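Local coordinates for TRAP-type transporter, periplasmic component (Cupriavidus necator, PDB 4P8B), which binds (S)-2-acetolactate as the periplasmic component of a TRAP-type transporter, probably for delivery to the membrane permease, at residues A[308-311]-A[312-315]; A[58-61]-A[62-65]. One frame throughout, in Å; residues are numbered along the deposited sequence. Where two conformers were deposited one is given.

Contact 1: A[308-311]-A[312-315]; sequences EHDA and FRKA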
loop_
_atom_site.group_PDB
_atom_site.type_symbol
_atom_site.label_atom_id
_atom_site.label_comp_id
_atom_site.label_asym_id
_atom_site.label_seq_id
_atom_site.Cartn_x
_atom_site.Cartn_y
_atom_site.Cartn_z
ATOM N N GLU A 308 -12.927 20.433 -7.356
ATOM C CA GLU A 308 -13.459 19.339 -6.544
ATOM C C GLU A 308 -12.340 18.684 -5.722
ATOM O O GLU A 308 -12.526 18.349 -4.546
ATOM C CB GLU A 308 -14.184 18.309 -7.423
ATOM C CG GLU A 308 -15.543 18.779 -7.881
ATOM C CD GLU A 308 -16.137 17.910 -8.971
ATOM O OE1 GLU A 308 -15.369 17.241 -9.691
ATOM O OE2 GLU A 308 -17.365 17.956 -9.125
ATOM N N HIS A 309 -11.178 18.524 -6.335
ATOM C CA HIS A 309 -10.021 17.973 -5.650
ATOM C C HIS A 309 -9.624 18.871 -4.469
ATOM O O HIS A 309 -9.383 18.391 -3.358
ATOM C CB HIS A 309 -8.870 17.834 -6.644
ATOM C CG HIS A 309 -7.717 17.038 -6.128
ATOM N ND1 HIS A 309 -6.689 17.609 -5.414
ATOM C CD2 HIS A 309 -7.422 15.719 -6.228
ATOM C CE1 HIS A 309 -5.810 16.679 -5.095
ATOM N NE2 HIS A 309 -6.229 15.523 -5.577
ATOM N N ASP A 310 -9.586 20.174 -4.691
ATOM C CA ASP A 310 -9.188 21.068 -3.616
ATOM C C ASP A 310 -10.187 21.062 -2.457
ATOM O O ASP A 310 -9.801 21.262 -1.306
ATOM C CB ASP A 310 -8.979 22.488 -4.126
ATOM C CG ASP A 310 -8.216 23.336 -3.143
ATOM O OD1 ASP A 310 -7.001 23.100 -2.988
ATOM O OD2 ASP A 310 -8.836 24.216 -2.513
ATOM N N ALA A 311 -11.465 20.839 -2.748
ATOM C CA ALA A 311 -12.450 20.743 -1.682
ATOM C C ALA A 311 -12.186 19.505 -0.793
ATOM O O ALA A 311 -12.356 19.555 0.429
ATOM C CB ALA A 311 -13.841 20.700 -2.258
ATOM N N PHE A 312 -11.791 18.377 -1.388
ATOM C CA PHE A 312 -11.441 17.208 -0.583
ATOM C C PHE A 312 -10.207 17.455 0.269
ATOM O O PHE A 312 -10.158 17.032 1.422
ATOM C CB PHE A 312 -11.230 15.969 -1.463
ATOM C CG PHE A 312 -12.502 15.267 -1.842
ATOM C CD1 PHE A 312 -13.170 14.480 -0.930
ATOM C CD2 PHE A 312 -12.997 15.364 -3.120
ATOM C CE1 PHE A 312 -14.328 13.817 -1.276
ATOM C CE2 PHE A 312 -14.155 14.709 -3.483
ATOM C CZ PHE A 312 -14.832 13.926 -2.564
ATOM N N ARG A 313 -9.216 18.145 -0.289
ATOM C CA ARG A 313 -8.003 18.462 0.462
ATOM C C ARG A 313 -8.342 19.359 1.638
ATOM O O ARG A 313 -7.882 19.135 2.756
ATOM C CB ARG A 313 -6.973 19.117 -0.449
ATOM C CG ARG A 313 -5.680 19.517 0.278
ATOM C CD ARG A 313 -4.831 20.416 -0.565
ATOM N NE ARG A 313 -4.314 19.737 -1.749
ATOM C CZ ARG A 313 -4.279 20.263 -2.971
ATOM N NH1 ARG A 313 -4.751 21.487 -3.209
ATOM N NH2 ARG A 313 -3.770 19.556 -3.972
ATOM N N LYS A 314 -9.161 20.376 1.400
ATOM C CA LYS A 314 -9.511 21.283 2.476
ATOM C C LYS A 314 -10.330 20.573 3.554
ATOM O O LYS A 314 -10.110 20.796 4.746
ATOM C CB LYS A 314 -10.191 22.534 1.905
ATOM C CG LYS A 314 -9.157 23.433 1.189
ATOM C CD LYS A 314 -9.689 24.766 0.665
ATOM C CE LYS A 314 -8.639 25.869 0.850
ATOM N NZ LYS A 314 -8.392 26.702 -0.370
ATOM N N ALA A 315 -11.200 19.652 3.157
ATOM C CA ALA A 315 -12.040 18.954 4.122
ATOM C C ALA A 315 -11.217 18.026 5.012
ATOM O O ALA A 315 -11.619 17.715 6.128
ATOM C CB ALA A 315 -13.130 18.167 3.416
#
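A salt-bridge network on the outer flank of helix 306-315 joins D310 to R313 and K314, one turn further along. The two oxygens of the D310 carboxylate divide the work. OD1 takes R313 NH1 at 2.8 Å, lying near the guanidinium plane at its edge, although the two flat groups are turned 72° apart and do not form a coplanar, two-pronged pair. OD2 faces K314 NZ at 3.3 Å, a weak bond within its salt bridge, and the lysine chain crosses the carboxylate obliquely, with K314 CD also 3.3 Å from D310 OD2. D310 was modelled in two conformers, and the bridges described belong to one of them. With CG swung opposite its own amide nitrogen (chi1 -164°), the D310 side chain follows the helix toward these later residues. The second nitrogen of the guanidinium, R313 NH2, sits at the edge of the H309 ring, in its plane, 3.7 Å from H309 CE1.

Underneath run the i to i+4 backbone bonds, including K314 N to D310 O at 2.9 Å and A315 N to A311 O at 3.0 Å. F312 turns to the buried side: its CD2 passes 3.3 Å from E308 O, and its ring meets W237 edge-to-face among F115, P167, L170 and L304. H309 meets F115 edge-to-face too, while E308 pairs with R165. Charged residues outside and an aromatic wedged inward are typical of an amphipathic surface helix.

Contact 2: A[58-61]-A[62-65]; sequences QRTN and GRIN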
loop_
_atom_site.group_PDB
_atom_site.type_symbol
_atom_site.label_atom_id
_atom_site.label_comp_id
_atom_site.label_asym_id
_atom_site.label_seq_id
_atom_site.Cartn_x
_atom_site.Cartn_y
_atom_site.Cartn_z
ATOM N N GLN A 58 17.691 -18.436 -7.746
ATOM C CA GLN A 58 18.565 -18.503 -8.908
ATOM C C GLN A 58 19.982 -18.045 -8.585
ATOM O O GLN A 58 20.943 -18.734 -8.915
ATOM C CB GLN A 58 17.984 -17.647 -10.036
ATOM C CG GLN A 58 18.805 -17.653 -11.319
ATOM C CD GLN A 58 18.062 -17.039 -12.496
ATOM O OE1 GLN A 58 16.947 -16.535 -12.351
ATOM N NE2 GLN A 58 18.685 -17.075 -13.672
ATOM N N ARG A 59 20.109 -16.906 -7.913
ATOM C CA ARG A 59 21.404 -16.246 -7.722
ATOM C C ARG A 59 22.175 -16.761 -6.509
ATOM O O ARG A 59 23.358 -16.423 -6.322
ATOM C CB ARG A 59 21.185 -14.729 -7.618
ATOM C CG ARG A 59 20.629 -14.122 -8.900
ATOM C CD ARG A 59 20.302 -12.644 -8.724
ATOM N NE ARG A 59 19.706 -12.062 -9.928
ATOM C CZ ARG A 59 19.248 -10.808 -10.024
ATOM N NH1 ARG A 59 19.315 -9.972 -8.993
ATOM N NH2 ARG A 59 18.735 -10.388 -11.167
ATOM N N THR A 60 21.529 -17.581 -5.690
ATOM C CA THR A 60 22.230 -18.277 -4.610
ATOM C C THR A 60 22.474 -19.744 -4.934
ATOM O O THR A 60 22.762 -20.534 -4.038
ATOM C CB THR A 60 21.478 -18.213 -3.273
ATOM O OG1 THR A 60 20.205 -18.880 -3.389
ATOM C CG2 THR A 60 21.289 -16.760 -2.855
ATOM N N ASN A 61 22.316 -20.102 -6.201
ATOM C CA ASN A 61 22.564 -21.477 -6.623
ATOM C C ASN A 61 21.611 -22.451 -5.937
ATOM O O ASN A 61 21.907 -23.638 -5.815
ATOM C CB ASN A 61 24.024 -21.878 -6.330
ATOM C CG ASN A 61 25.032 -21.122 -7.192
ATOM O OD1 ASN A 61 24.778 -20.847 -8.363
ATOM N ND2 ASN A 61 26.215 -20.825 -6.620
ATOM N N GLY A 62 20.453 -21.961 -5.496
ATOM C CA GLY A 62 19.481 -22.819 -4.847
ATOM C C GLY A 62 19.625 -22.865 -3.337
ATOM O O GLY A 62 18.873 -23.564 -2.663
ATOM N N ARG A 63 20.587 -22.126 -2.793
ATOM C CA ARG A 63 20.860 -22.209 -1.368
ATOM C C ARG A 63 19.794 -21.548 -0.523
ATOM O O ARG A 63 19.459 -22.031 0.549
ATOM C CB ARG A 63 22.226 -21.613 -1.036
ATOM C CG ARG A 63 23.384 -22.489 -1.530
ATOM C CD ARG A 63 24.746 -21.968 -1.110
ATOM N NE ARG A 63 24.988 -20.655 -1.656
ATOM C CZ ARG A 63 24.884 -19.531 -0.962
ATOM N NH1 ARG A 63 24.565 -19.564 0.332
ATOM N NH2 ARG A 63 25.095 -18.373 -1.563
ATOM N N ILE A 64 19.253 -20.434 -0.998
ATOM C CA ILE A 64 18.177 -19.778 -0.263
ATOM C C ILE A 64 16.855 -20.008 -0.989
ATOM O O ILE A 64 16.646 -19.497 -2.093
ATOM C CB ILE A 64 18.438 -18.283 -0.059
ATOM C CG1 ILE A 64 19.724 -18.073 0.742
ATOM C CG2 ILE A 64 17.243 -17.645 0.674
ATOM C CD1 ILE A 64 20.074 -16.620 0.976
ATOM N N ASN A 65 15.996 -20.798 -0.347
ATOM C CA ASN A 65 14.750 -21.292 -0.920
ATOM C C ASN A 65 13.595 -20.699 -0.147
ATOM O O ASN A 65 13.447 -20.929 1.047
ATOM C CB ASN A 65 14.701 -22.828 -0.819
ATOM C CG ASN A 65 13.341 -23.386 -1.132
ATOM O OD1 ASN A 65 12.786 -24.173 -0.360
ATOM N ND2 ASN A 65 12.778 -22.972 -2.265
#
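T60 OG1, at the junction of helix and loop, is gripped by several groups: I64 N donates to it at 3.0 Å, nearly straight at 168°, while its own hydroxyl bonds back to V56 O in the preceding helix, with K57 O a weaker partner. The chi1 of 63° sets OG1 between the amide nitrogen and the carbonyl carbon of T60, facing both the last turn of the helix and the loop that follows. That same rotation sends the methyl CG2 toward I64, where it lies 4.0 Å from I64 CD1. The two side chains meet at about a right angle, and both continue inward against helix 258-279, T60 on I263 and I64 on V264.

Helix 44-59 ends here in a Schellman motif, with N61 at positive phi as its C-prime residue. G62 N reaches back to K57 O, and N61 N makes a weak bond of 3.3 Å to Q58 O. Overlapping this cap is a type I' turn from T60 to R63, closed by R63 N to T60 O at 3.0 Å; the donor stands 61° out of the carbonyl plane, well off a lone pair. G62, the other residue with positive phi, has backbone angles at which a side chain would jam against N61 O, so the turn calls for glycine.

R63 folds back over the turn. Its CG comes within 3.2 Å of T60 O, and a bend at chi3 brings the guanidinium round until T60 CB lies over one face, 4.0 Å from R63 NH2. That nitrogen is held in place by a salt bridge to D260.

In the fold
Contacts 1 and 2 lie on opposite sides of the centre of the chain, with centres 50 Å apart and nearest atoms about 36 Å apart, so neither touches the other. Both stand away from the acetolactate pocket. Contact 2 is linked to it along the chain: helix 44-59, whose first turn carries the pocket residue W45, runs outward to the turn at 58-65, which then feeds strand 66-69 at the edge of the five-stranded sheet. Contact 1 lies on helix 306-315, which follows strand 300-302, an edge of the four-stranded sheet. One contact is thus a turn into a strand, the other a surface helix whose F312 packs against loops.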